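Local coordinates for protein pilin, type IV (Thermus thermophilus, PDB 4BHR) that probably serves as a subunit in type IV pilus assembly, this piece being its soluble domain without the N-terminal membrane helix, at residues 9-14 / 63-68; 16-21 / 28-33; 50-55 / 59-64; 73-78 / 82-87. One frame throughout, in Å; residues are numbered along the deposited sequence.

Contact 1 (9-14 / 63-68); sequences AYVRNV and VTAQLT
V11 and V63 interleave, one side chain coming down from the helix and the other up from the strand, flank to flank. Their CG1 methyls meet at 4.0 Å. V11 works with both branches: chi1 of 159° sends CG1 out opposite the backbone N, over V63, and leaves CG2 on the other flank, where it lands on A65 CB at 3.7 Å. The isopropyl group therefore bridges two successive side chains on that face of the strand. One turn further along, V14 approaches V63 at a slant, and its CG1 sits 3.7 Å from V63 CG1. That V63 methyl also lies 3.9 Å from V11 O, so it is wedged against the helix backbone as well as against two valines. V14 CG2, meanwhile, rests on a face of the Y10 ring near its rim. All four touching residues are buried, and the side chains meet through carbon alone. V11 reaches on to V75, F77 and F84, and V14 to V52. Segment 9-14 of helix 6-20 runs roughly antiparallel to strand residues 63-67 (154°), the axes 8.5 Å apart at their closest: the helix-on-antiparallel-sheet packing of the pilin fold.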
loop_
_atom_site.group_PDB
_atom_site.type_symbol
_atom_site.label_atom_id
_atom_site.label_comp_id
_atom_site.label_asym_id
_atom_site.label_seq_id
_atom_site.Cartn_x
_atom_site.Cartn_y
_atom_site.Cartn_z
ATOM N N ALA A 9 1.568 9.640 4.186
ATOM C CA ALA A 9 0.142 9.794 4.142
ATOM C C ALA A 9 -0.468 9.061 2.958
ATOM O O ALA A 9 -1.470 8.311 3.123
ATOM C CB ALA A 9 -0.224 11.283 4.085
ATOM N N TYR A 10 0.156 9.232 1.785
ATOM C CA TYR A 10 -0.316 8.549 0.597
ATOM C C TYR A 10 -0.298 7.022 0.791
ATOM O O TYR A 10 -1.253 6.360 0.435
ATOM C CB TYR A 10 0.538 8.909 -0.606
ATOM C CG TYR A 10 0.090 8.231 -1.897
ATOM C CD1 TYR A 10 -1.089 8.605 -2.532
ATOM C CD2 TYR A 10 0.843 7.212 -2.466
ATOM C CE1 TYR A 10 -1.485 8.009 -3.710
ATOM C CE2 TYR A 10 0.439 6.595 -3.650
ATOM C CZ TYR A 10 -0.712 7.012 -4.280
ATOM O OH TYR A 10 -1.110 6.415 -5.450
ATOM N N VAL A 11 0.791 6.491 1.341
ATOM C CA VAL A 11 0.901 5.049 1.582
ATOM C C VAL A 11 -0.208 4.531 2.496
ATOM O O VAL A 11 -0.845 3.487 2.209
ATOM C CB VAL A 11 2.314 4.667 2.078
ATOM C CG1 VAL A 11 2.324 3.352 2.799
ATOM C CG2 VAL A 11 3.307 4.740 0.906
ATOM N N ARG A 12 -0.507 5.287 3.563
ATOM C CA ARG A 12 -1.496 4.857 4.514
ATOM C C ARG A 12 -2.879 4.952 3.882
ATOM O O ARG A 12 -3.728 4.092 4.117
ATOM C CB ARG A 12 -1.411 5.681 5.801
ATOM C CG ARG A 12 -2.322 5.158 6.926
ATOM C CD ARG A 12 -1.936 3.763 7.346
ATOM N NE ARG A 12 -2.826 3.129 8.339
ATOM C CZ ARG A 12 -3.941 2.495 8.018
ATOM N NH1 ARG A 12 -4.364 2.466 6.750
ATOM N NH2 ARG A 12 -4.657 1.924 8.965
ATOM N N ASN A 13 -3.107 6.009 3.088
ATOM C CA ASN A 13 -4.363 6.175 2.420
ATOM C C ASN A 13 -4.596 5.091 1.337
ATOM O O ASN A 13 -5.716 4.590 1.165
ATOM C CB ASN A 13 -4.497 7.603 1.862
ATOM C CG ASN A 13 -4.502 8.683 2.970
ATOM O OD1 ASN A 13 -4.863 8.448 4.147
ATOM N ND2 ASN A 13 -4.072 9.882 2.590
ATOM N N VAL A 14 -3.525 4.673 0.658
ATOM C CA VAL A 14 -3.606 3.550 -0.279
ATOM C C VAL A 14 -4.003 2.296 0.473
ATOM O O VAL A 14 -4.852 1.512 0.026
ATOM C CB VAL A 14 -2.290 3.341 -1.048
ATOM C CG1 VAL A 14 -2.289 1.991 -1.777
ATOM C CG2 VAL A 14 -2.067 4.451 -2.051
ATOM N N VAL A 63 1.996 -2.147 1.146
ATOM C CA VAL A 63 2.053 -1.031 0.213
ATOM C C VAL A 63 3.446 -0.466 0.310
ATOM O O VAL A 63 3.914 -0.171 1.433
ATOM C CB VAL A 63 1.048 0.094 0.655
ATOM C CG1 VAL A 63 1.060 1.226 -0.388
ATOM C CG2 VAL A 63 -0.347 -0.485 0.778
ATOM N N THR A 64 4.107 -0.317 -0.835
ATOM C CA THR A 64 5.482 0.182 -0.828
ATOM C C THR A 64 5.700 1.323 -1.805
ATOM O O THR A 64 5.371 1.206 -2.968
ATOM C CB THR A 64 6.460 -0.939 -1.202
ATOM O OG1 THR A 64 6.295 -2.035 -0.288
ATOM C CG2 THR A 64 7.908 -0.371 -1.081
ATOM N N ALA A 65 6.289 2.416 -1.319
ATOM C CA ALA A 65 6.575 3.574 -2.169
ATOM C C ALA A 65 8.074 3.855 -2.169
ATOM O O ALA A 65 8.713 3.894 -1.132
ATOM C CB ALA A 65 5.800 4.819 -1.764
ATOM N N GLN A 66 8.610 3.993 -3.359
ATOM C CA GLN A 66 9.987 4.348 -3.496
ATOM C C GLN A 66 10.014 5.867 -3.598
ATOM O O GLN A 66 9.207 6.443 -4.316
ATOM C CB GLN A 66 10.553 3.658 -4.723
ATOM C CG GLN A 66 12.053 3.692 -4.780
ATOM C CD GLN A 66 12.566 3.120 -6.084
ATOM O OE1 GLN A 66 11.918 2.272 -6.703
ATOM N NE2 GLN A 66 13.715 3.597 -6.521
ATOM N N LEU A 67 10.900 6.516 -2.833
ATOM C CA LEU A 67 10.996 7.966 -2.831
ATOM C C LEU A 67 12.158 8.493 -3.693
ATOM O O LEU A 67 13.214 7.889 -3.722
ATOM C CB LEU A 67 11.219 8.417 -1.397
ATOM C CG LEU A 67 9.971 8.612 -0.515
ATOM C CD1 LEU A 67 8.716 7.956 -1.052
ATOM C CD2 LEU A 67 10.230 8.149 0.903
ATOM N N THR A 68 11.890 9.547 -4.450
ATOM C CA THR A 68 12.878 10.486 -5.043
ATOM C C THR A 68 12.047 11.518 -5.766
ATOM O O THR A 68 11.267 12.226 -5.119
ATOM C CB THR A 68 13.827 9.944 -6.133
ATOM O OG1 THR A 68 14.084 11.014 -7.076
ATOM C CG2 THR A 68 13.209 8.781 -6.885
#

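Contact 2 (16-21 / 28-33); sequences TAVEAE and ALPQLP
This is an apolar surface contact in which the C-terminal end of helix 6-20 and the residue after it meet the loop that leads back toward strand 34-35. The chain leaves the helix, swings out and returns so that P30 comes to lie beside E21, their CA atoms 6.1 Å apart. The nearest touch is between aliphatic carbons: E21 CB presses on P30 CG at 3.7 Å, and the rest of the proline ring edge follows, with P30 CD 3.9 Å from E21 O. E21 offers only the base of its side chain here. With CG set beside the backbone N and the chain bent at chi2 (-61°), the carboxylate is led away from the proline. On the inner side V18 joins in through one branch, its CG1 lying 4.3 Å from L29 CD2 and a little further from the P30 ring. V18 O accepts the backbone N of E21 at 2.9 Å, a tightened final turn, and P30 CD passes 4.1 Å from that same V18 O. Below this layer V18, L29 and L32 all lean on F61, which ties the returning loop to the sheet. Between the two segments, then, the hold comes from van der Waals contact and the fit of a rigid proline ring, with the glutamate contributing its methylene and its charge directed elsewhere.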
loop_
_atom_site.group_PDB
_atom_site.type_symbol
_atom_site.label_atom_id
_atom_site.label_comp_id
_atom_site.label_asym_id
_atom_site.label_seq_id
_atom_site.Cartn_x
_atom_site.Cartn_y
_atom_site.Cartn_z
ATOM N N THR A 16 -5.729 2.021 3.309
ATOM C CA THR A 16 -7.171 2.177 3.563
ATOM C C THR A 16 -8.047 1.819 2.371
ATOM O O THR A 16 -9.052 1.067 2.512
ATOM C CB THR A 16 -7.477 3.605 4.062
ATOM O OG1 THR A 16 -6.800 3.784 5.300
ATOM C CG2 THR A 16 -9.009 3.750 4.326
ATOM N N ALA A 17 -7.648 2.309 1.187
ATOM C CA ALA A 17 -8.375 2.048 -0.038
ATOM C C ALA A 17 -8.338 0.581 -0.474
ATOM O O ALA A 17 -9.313 0.056 -1.006
ATOM C CB ALA A 17 -7.876 2.976 -1.156
ATOM N N VAL A 18 -7.212 -0.098 -0.268
ATOM C CA VAL A 18 -7.114 -1.512 -0.601
ATOM C C VAL A 18 -8.008 -2.303 0.354
ATOM O O VAL A 18 -8.715 -3.205 -0.084
ATOM C CB VAL A 18 -5.633 -2.024 -0.440
ATOM C CG1 VAL A 18 -5.579 -3.562 -0.575
ATOM C CG2 VAL A 18 -4.664 -1.340 -1.389
ATOM N N GLU A 19 -7.988 -1.947 1.639
ATOM C CA GLU A 19 -8.745 -2.683 2.646
ATOM C C GLU A 19 -10.242 -2.561 2.324
ATOM O O GLU A 19 -11.010 -3.515 2.503
ATOM C CB GLU A 19 -8.395 -2.187 4.048
ATOM C CG GLU A 19 -9.143 -2.872 5.172
ATOM C CD GLU A 19 -8.897 -4.370 5.216
ATOM O OE1 GLU A 19 -7.730 -4.816 5.082
ATOM O OE2 GLU A 19 -9.883 -5.092 5.389
ATOM N N ALA A 20 -10.609 -1.393 1.779
ATOM C CA ALA A 20 -11.993 -1.087 1.410
ATOM C C ALA A 20 -12.458 -1.927 0.209
ATOM O O ALA A 20 -13.678 -2.088 -0.011
ATOM C CB ALA A 20 -12.126 0.405 1.133
ATOM N N GLU A 21 -11.525 -2.512 -0.544
ATOM C CA GLU A 21 -11.827 -3.401 -1.673
ATOM C C GLU A 21 -11.934 -4.886 -1.275
ATOM O O GLU A 21 -12.202 -5.736 -2.125
ATOM C CB GLU A 21 -10.796 -3.262 -2.784
ATOM C CG GLU A 21 -10.789 -1.864 -3.378
ATOM C CD GLU A 21 -12.128 -1.529 -3.989
ATOM O OE1 GLU A 21 -12.684 -2.373 -4.764
ATOM O OE2 GLU A 21 -12.636 -0.429 -3.683
ATOM N N ALA A 28 -11.826 -11.816 0.985
ATOM C CA ALA A 28 -10.683 -11.977 0.080
ATOM C C ALA A 28 -10.227 -10.618 -0.421
ATOM O O ALA A 28 -11.073 -9.749 -0.660
ATOM C CB ALA A 28 -11.081 -12.824 -1.110
ATOM N N LEU A 29 -8.901 -10.436 -0.583
ATOM C CA LEU A 29 -8.334 -9.188 -1.146
ATOM C C LEU A 29 -8.624 -9.058 -2.641
ATOM O O LEU A 29 -8.879 -10.062 -3.302
ATOM C CB LEU A 29 -6.807 -9.213 -0.997
ATOM C CG LEU A 29 -6.284 -8.907 0.401
ATOM C CD1 LEU A 29 -4.794 -9.139 0.341
ATOM C CD2 LEU A 29 -6.568 -7.489 0.832
ATOM N N PRO A 30 -8.600 -7.819 -3.184
ATOM C CA PRO A 30 -8.680 -7.700 -4.656
ATOM C C PRO A 30 -7.442 -8.318 -5.283
ATOM O O PRO A 30 -6.499 -8.692 -4.547
ATOM C CB PRO A 30 -8.690 -6.190 -4.898
ATOM C CG PRO A 30 -8.100 -5.573 -3.662
ATOM C CD PRO A 30 -8.410 -6.524 -2.513
ATOM N N GLN A 31 -7.448 -8.445 -6.614
ATOM C CA GLN A 31 -6.342 -9.051 -7.358
ATOM C C GLN A 31 -5.096 -8.150 -7.213
ATOM O O GLN A 31 -5.153 -6.963 -7.492
ATOM C CB GLN A 31 -6.697 -9.072 -8.843
ATOM C CG GLN A 31 -5.605 -9.631 -9.745
ATOM C CD GLN A 31 -5.274 -11.079 -9.447
ATOM O OE1 GLN A 31 -6.174 -11.883 -9.229
ATOM N NE2 GLN A 31 -3.969 -11.417 -9.412
ATOM N N LEU A 32 -4.015 -8.754 -6.750
ATOM C CA LEU A 32 -2.752 -8.086 -6.517
ATOM C C LEU A 32 -1.652 -8.891 -7.188
ATOM O O LEU A 32 -1.841 -10.105 -7.425
ATOM C CB LEU A 32 -2.487 -8.024 -5.007
ATOM C CG LEU A 32 -3.417 -7.072 -4.213
ATOM C CD1 LEU A 32 -3.104 -7.170 -2.727
ATOM C CD2 LEU A 32 -3.205 -5.637 -4.687
ATOM N N PRO A 33 -0.512 -8.252 -7.513
ATOM C CA PRO A 33 -0.174 -6.842 -7.220
ATOM C C PRO A 33 -0.693 -5.798 -8.202
ATOM O O PRO A 33 -1.113 -6.114 -9.327
ATOM C CB PRO A 33 1.340 -6.834 -7.308
ATOM C CG PRO A 33 1.617 -7.823 -8.425
ATOM C CD PRO A 33 0.594 -8.920 -8.225
#

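Contact 3 (50-55 / 59-64); sequences CNVTAN and VNFTVT
N60 O is gripped twice: by the backbone N of N55 at 2.9 Å, tilted from the carbonyl plane, and by water 2, which donates to it at 2.8 Å and also donates to N55 O. This closes the loop end of an antiparallel beta hairpin, strands 47-54 and 61-67. Further in, T53 with T62 and N51 with T64 are hydrogen-bonded pairs, each joined by two backbone bonds, while V52–V63, between them, and A54–F61, nearer the loop, are the non-hydrogen-bonded pairs.

N55 also binds through its side chain. T62 OG1 donates to N55 OD1, 2.9 Å between the oxygens, in the amide plane on a lone pair, with the two side chains crossing at about a right angle; N55 ND2 bonds to D78 OD1 of strand 74-78, on the far side of strand 61-67. Without the amide, as with an alanine here, the T62 hydroxyl and D78 OD1 would probably each lose this mate, leaving the loop end of the hairpin less firmly tied. On the same face water 1 sits among N51 OD1, T53 OG1 and T64 OG1; T64 OG1 bonds to S76 OG as well. T53 OG1 reaches it because chi1 of 51° tucks the oxygen between the backbone N and the carbonyl carbon.

The other face is apolar and looks to helix 6-20. V52 and V63 lie side by side, V52 CG1 slants against F61 CD1 at 4.1 Å, and V63 CG2 comes in plane to the edge of the F61 ring. C50, disulfide-bonded to C36, sets its SG 4.1 Å from V63 CG1.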
loop_
_atom_site.group_PDB
_atom_site.type_symbol
_atom_site.label_atom_id
_atom_site.label_comp_id
_atom_site.label_asym_id
_atom_site.label_seq_id
_atom_site.Cartn_x
_atom_site.Cartn_y
_atom_site.Cartn_z
ATOM N N CYS A 50 5.111 3.157 -6.736
ATOM C CA CYS A 50 4.391 2.700 -5.533
ATOM C C CYS A 50 3.605 1.484 -5.948
ATOM O O CYS A 50 2.921 1.511 -6.984
ATOM C CB CYS A 50 3.423 3.788 -5.018
ATOM S SG CYS A 50 2.546 3.371 -3.497
ATOM N N ASN A 51 3.714 0.418 -5.159
ATOM C CA ASN A 51 2.941 -0.759 -5.494
ATOM C C ASN A 51 2.317 -1.407 -4.287
ATOM O O ASN A 51 2.713 -1.145 -3.175
ATOM C CB ASN A 51 3.877 -1.709 -6.276
ATOM C CG ASN A 51 5.120 -2.113 -5.470
ATOM O OD1 ASN A 51 5.021 -2.854 -4.508
ATOM N ND2 ASN A 51 6.301 -1.592 -5.861
ATOM N N VAL A 52 1.291 -2.246 -4.506
ATOM C CA VAL A 52 0.663 -3.003 -3.444
ATOM C C VAL A 52 0.835 -4.475 -3.800
ATOM O O VAL A 52 0.485 -4.898 -4.925
ATOM C CB VAL A 52 -0.864 -2.741 -3.401
ATOM C CG1 VAL A 52 -1.477 -3.478 -2.198
ATOM C CG2 VAL A 52 -1.151 -1.245 -3.241
ATOM N N THR A 53 1.346 -5.252 -2.833
ATOM C CA THR A 53 1.547 -6.673 -3.053
ATOM C C THR A 53 0.822 -7.470 -1.983
ATOM O O THR A 53 0.594 -7.018 -0.848
ATOM C CB THR A 53 3.056 -7.073 -3.010
ATOM O OG1 THR A 53 3.665 -6.550 -1.809
ATOM C CG2 THR A 53 3.778 -6.549 -4.239
ATOM N N ALA A 54 0.423 -8.697 -2.345
ATOM C CA ALA A 54 -0.210 -9.585 -1.411
ATOM C C ALA A 54 0.807 -10.323 -0.546
ATOM O O ALA A 54 1.829 -10.880 -1.049
ATOM C CB ALA A 54 -1.083 -10.581 -2.164
ATOM N N ASN A 55 0.528 -10.362 0.746
ATOM C CA ASN A 55 1.381 -11.094 1.687
ATOM C C ASN A 55 1.140 -12.606 1.522
ATOM O O ASN A 55 0.079 -13.029 1.047
ATOM C CB ASN A 55 1.055 -10.693 3.127
ATOM C CG ASN A 55 1.564 -9.274 3.498
ATOM O OD1 ASN A 55 1.871 -8.460 2.620
ATOM N ND2 ASN A 55 1.576 -8.969 4.794
ATOM N N VAL A 59 -4.114 -13.026 3.363
ATOM C CA VAL A 59 -5.103 -12.136 3.984
ATOM C C VAL A 59 -4.669 -10.660 3.945
ATOM O O VAL A 59 -5.502 -9.755 3.762
ATOM C CB VAL A 59 -5.362 -12.566 5.455
ATOM C CG1 VAL A 59 -6.201 -11.546 6.207
ATOM C CG2 VAL A 59 -6.084 -13.931 5.444
ATOM N N ASN A 60 -3.391 -10.445 4.216
ATOM C CA ASN A 60 -2.825 -9.098 4.356
ATOM C C ASN A 60 -2.066 -8.666 3.135
ATOM O O ASN A 60 -1.830 -9.478 2.203
ATOM C CB ASN A 60 -1.939 -9.094 5.622
ATOM C CG ASN A 60 -2.757 -9.058 6.874
ATOM O OD1 ASN A 60 -3.448 -8.064 7.136
ATOM N ND2 ASN A 60 -2.719 -10.152 7.689
ATOM N N PHE A 61 -1.669 -7.387 3.128
ATOM C CA PHE A 61 -0.979 -6.830 1.956
ATOM C C PHE A 61 0.079 -5.843 2.433
ATOM O O PHE A 61 0.076 -5.385 3.582
ATOM C CB PHE A 61 -1.986 -6.119 1.007
ATOM C CG PHE A 61 -2.805 -5.054 1.711
ATOM C CD1 PHE A 61 -2.313 -3.740 1.762
ATOM C CD2 PHE A 61 -4.025 -5.341 2.322
ATOM C CE1 PHE A 61 -3.021 -2.734 2.447
ATOM C CE2 PHE A 61 -4.729 -4.359 3.006
ATOM C CZ PHE A 61 -4.236 -3.048 3.066
ATOM N N THR A 62 0.950 -5.480 1.536
ATOM C CA THR A 62 2.007 -4.475 1.828
ATOM C C THR A 62 1.972 -3.415 0.731
ATOM O O THR A 62 1.956 -3.721 -0.466
ATOM C CB THR A 62 3.414 -5.111 1.864
ATOM O OG1 THR A 62 3.463 -6.107 2.908
ATOM C CG2 THR A 62 4.522 -4.036 2.185
ATOM N N VAL A 63 1.996 -2.147 1.146
ATOM C CA VAL A 63 2.053 -1.031 0.213
ATOM C C VAL A 63 3.446 -0.466 0.310
ATOM O O VAL A 63 3.914 -0.171 1.433
ATOM C CB VAL A 63 1.048 0.094 0.655
ATOM C CG1 VAL A 63 1.060 1.226 -0.388
ATOM C CG2 VAL A 63 -0.347 -0.485 0.778
ATOM N N THR A 64 4.107 -0.317 -0.835
ATOM C CA THR A 64 5.482 0.182 -0.828
ATOM C C THR A 64 5.700 1.323 -1.805
ATOM O O THR A 64 5.371 1.206 -2.968
ATOM C CB THR A 64 6.460 -0.939 -1.202
ATOM O OG1 THR A 64 6.295 -2.035 -0.288
ATOM C CG2 THR A 64 7.908 -0.371 -1.081
HETATM O O HOH W 1 4.663 -3.747 -1.991
HETATM O O HOH W 2 -2.466 -11.805 0.805
#

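Contact 4 (73-78 / 82-87); sequences GSVSFD and GQFSFQ
Two phenylalanines are brought together by different first torsions: F77 carries CG away from its own backbone N (chi1 176°), while F84 keeps CG beside the N and turned from the carbonyl carbon (chi1 -70°). They face each other as a non-hydrogen-bonded pair of the antiparallel hairpin formed by strands 74-78 and 83-87. The result is a T-shaped stack, centroids 5.4 Å apart and planes at 71°, with F77 CD2 standing 4.1 Å above the centre of the F84 ring. The far end of the F77 ring reaches the turn, where CE2 comes 3.3 Å from G82 O. Cut back to an alanine, this position would probably leave the F84 face without its edge partner and a gap beside G82 and beneath V11 and R12 of the helix.

Both ends of the ladder are irregular. G73 and S74 both face Q87 in a classic bulge: G73 N bonds to Q87 O at 2.9 Å, and S74 N reaches the same oxygen weakly. At the turn G82 and Q83 face D78 in a G1 bulge, with G82 N giving a 2.8 Å bond to D78 O and G82 at the positive phi usual for that position. Between them S76 and S85 exchange two backbone bonds; the S76 hydroxyl bonds instead to T64. Back on the phenylalanine face, V75 CG2 bridges two rings, 4.0 Å from F84 CD1 and 3.9 Å from F86 CE2.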
loop_
_atom_site.group_PDB
_atom_site.type_symbol
_atom_site.label_atom_id
_atom_site.label_comp_id
_atom_site.label_asym_id
_atom_site.label_seq_id
_atom_site.Cartn_x
_atom_site.Cartn_y
_atom_site.Cartn_z
ATOM N N GLY A 73 15.010 6.026 1.386
ATOM C CA GLY A 73 14.735 5.363 0.116
ATOM C C GLY A 73 13.293 4.999 -0.175
ATOM O O GLY A 73 12.815 5.187 -1.309
ATOM N N SER A 74 12.603 4.456 0.819
ATOM C CA SER A 74 11.228 3.974 0.615
ATOM C C SER A 74 10.496 3.860 1.951
ATOM O O SER A 74 11.091 3.774 3.033
ATOM C CB SER A 74 11.231 2.600 -0.101
ATOM O OG SER A 74 11.953 1.631 0.651
ATOM N N VAL A 75 9.168 3.855 1.865
ATOM C CA VAL A 75 8.341 3.721 3.017
ATOM C C VAL A 75 7.295 2.656 2.659
ATOM O O VAL A 75 6.875 2.581 1.505
ATOM C CB VAL A 75 7.684 5.041 3.404
ATOM C CG1 VAL A 75 7.072 5.742 2.177
ATOM C CG2 VAL A 75 6.697 4.840 4.555
ATOM N N SER A 76 6.986 1.847 3.639
ATOM C CA SER A 76 6.123 0.646 3.514
ATOM C C SER A 76 5.097 0.610 4.554
ATOM O O SER A 76 5.307 1.157 5.619
ATOM C CB SER A 76 6.966 -0.587 3.824
ATOM O OG SER A 76 7.040 -1.206 2.634
ATOM N N PHE A 77 3.943 -0.002 4.265
ATOM C CA PHE A 77 2.964 -0.223 5.306
ATOM C C PHE A 77 2.469 -1.651 5.159
ATOM O O PHE A 77 2.115 -2.057 4.070
ATOM C CB PHE A 77 1.788 0.774 5.225
ATOM C CG PHE A 77 0.733 0.489 6.232
ATOM C CD1 PHE A 77 -0.288 -0.430 5.937
ATOM C CD2 PHE A 77 0.722 1.150 7.460
ATOM C CE1 PHE A 77 -1.298 -0.670 6.868
ATOM C CE2 PHE A 77 -0.275 0.931 8.371
ATOM C CZ PHE A 77 -1.282 -0.006 8.072
ATOM N N ASP A 78 2.496 -2.423 6.242
ATOM C CA ASP A 78 2.164 -3.883 6.208
ATOM C C ASP A 78 0.909 -4.080 6.999
ATOM O O ASP A 78 0.859 -3.742 8.177
ATOM C CB ASP A 78 3.342 -4.672 6.841
ATOM C CG ASP A 78 3.126 -6.191 6.827
ATOM O OD1 ASP A 78 1.999 -6.643 6.527
ATOM O OD2 ASP A 78 4.104 -6.922 7.105
ATOM N N GLY A 82 0.077 -3.407 10.819
ATOM C CA GLY A 82 -0.586 -2.134 10.936
ATOM C C GLY A 82 0.481 -1.071 11.124
ATOM O O GLY A 82 0.167 0.044 11.514
ATOM N N GLN A 83 1.723 -1.426 10.781
ATOM C CA GLN A 83 2.886 -0.540 10.982
ATOM C C GLN A 83 3.552 -0.075 9.698
ATOM O O GLN A 83 3.696 -0.832 8.758
ATOM C CB GLN A 83 3.950 -1.300 11.787
ATOM C CG GLN A 83 3.514 -1.717 13.195
ATOM C CD GLN A 83 4.560 -2.585 13.877
ATOM O OE1 GLN A 83 5.602 -2.899 13.301
ATOM N NE2 GLN A 83 4.283 -2.986 15.092
ATOM N N PHE A 84 4.052 1.161 9.726
ATOM C CA PHE A 84 4.980 1.675 8.718
ATOM C C PHE A 84 6.396 1.176 8.984
ATOM O O PHE A 84 6.790 0.964 10.142
ATOM C CB PHE A 84 5.102 3.189 8.781
ATOM C CG PHE A 84 3.873 3.952 8.324
ATOM C CD1 PHE A 84 3.631 4.132 6.995
ATOM C CD2 PHE A 84 2.989 4.487 9.258
ATOM C CE1 PHE A 84 2.530 4.834 6.551
ATOM C CE2 PHE A 84 1.869 5.190 8.832
ATOM C CZ PHE A 84 1.668 5.377 7.465
ATOM N N SER A 85 7.120 0.940 7.901
ATOM C CA SER A 85 8.569 0.686 7.943
ATOM C C SER A 85 9.264 1.616 6.984
ATOM O O SER A 85 8.721 1.960 5.922
ATOM C CB SER A 85 8.842 -0.757 7.539
ATOM O OG SER A 85 8.466 -1.603 8.606
ATOM N N PHE A 86 10.459 2.089 7.354
ATOM C CA PHE A 86 11.151 3.034 6.502
ATOM C C PHE A 86 12.505 2.427 6.199
ATOM O O PHE A 86 13.158 1.939 7.115
ATOM C CB PHE A 86 11.439 4.350 7.266
ATOM C CG PHE A 86 10.192 5.061 7.738
ATOM C CD1 PHE A 86 9.613 4.744 8.959
ATOM C CD2 PHE A 86 9.635 6.061 6.966
ATOM C CE1 PHE A 86 8.459 5.393 9.399
ATOM C CE2 PHE A 86 8.498 6.733 7.421
ATOM C CZ PHE A 86 7.928 6.381 8.630
ATOM N N GLN A 87 12.916 2.518 4.945
ATOM C CA GLN A 87 14.187 1.924 4.509
ATOM C C GLN A 87 15.112 3.013 4.070
ATOM O O GLN A 87 14.746 3.880 3.298
ATOM C CB GLN A 87 13.971 0.933 3.383
ATOM C CG GLN A 87 13.181 -0.288 3.846
ATOM C CD GLN A 87 11.689 -0.015 3.758
ATOM O OE1 GLN A 87 11.232 0.628 2.803
ATOM N NE2 GLN A 87 10.916 -0.476 4.749
#

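In the fold
Contact 1 is the core: four buried aliphatic residues where helix 6-20 lies on the sheet. Contact 2 uses the far end of the same helix, about 15 Å between centres, and is also apolar but lies at the surface. Contacts 3 and 4 are hairpins of one antiparallel sheet, and here backbone hydrogen bonds take over. Contact 3 shares V63 and T64 with contact 1, and joins contact 4 through V63–F77 and N55–D78. Contact 3 is partly buried and adds waters and an asparagine on its polar face; contact 4, at the surface on the outer strand 83-87, adds aromatic packing and a bulge at each end. F61 links contact 2 to contact 3.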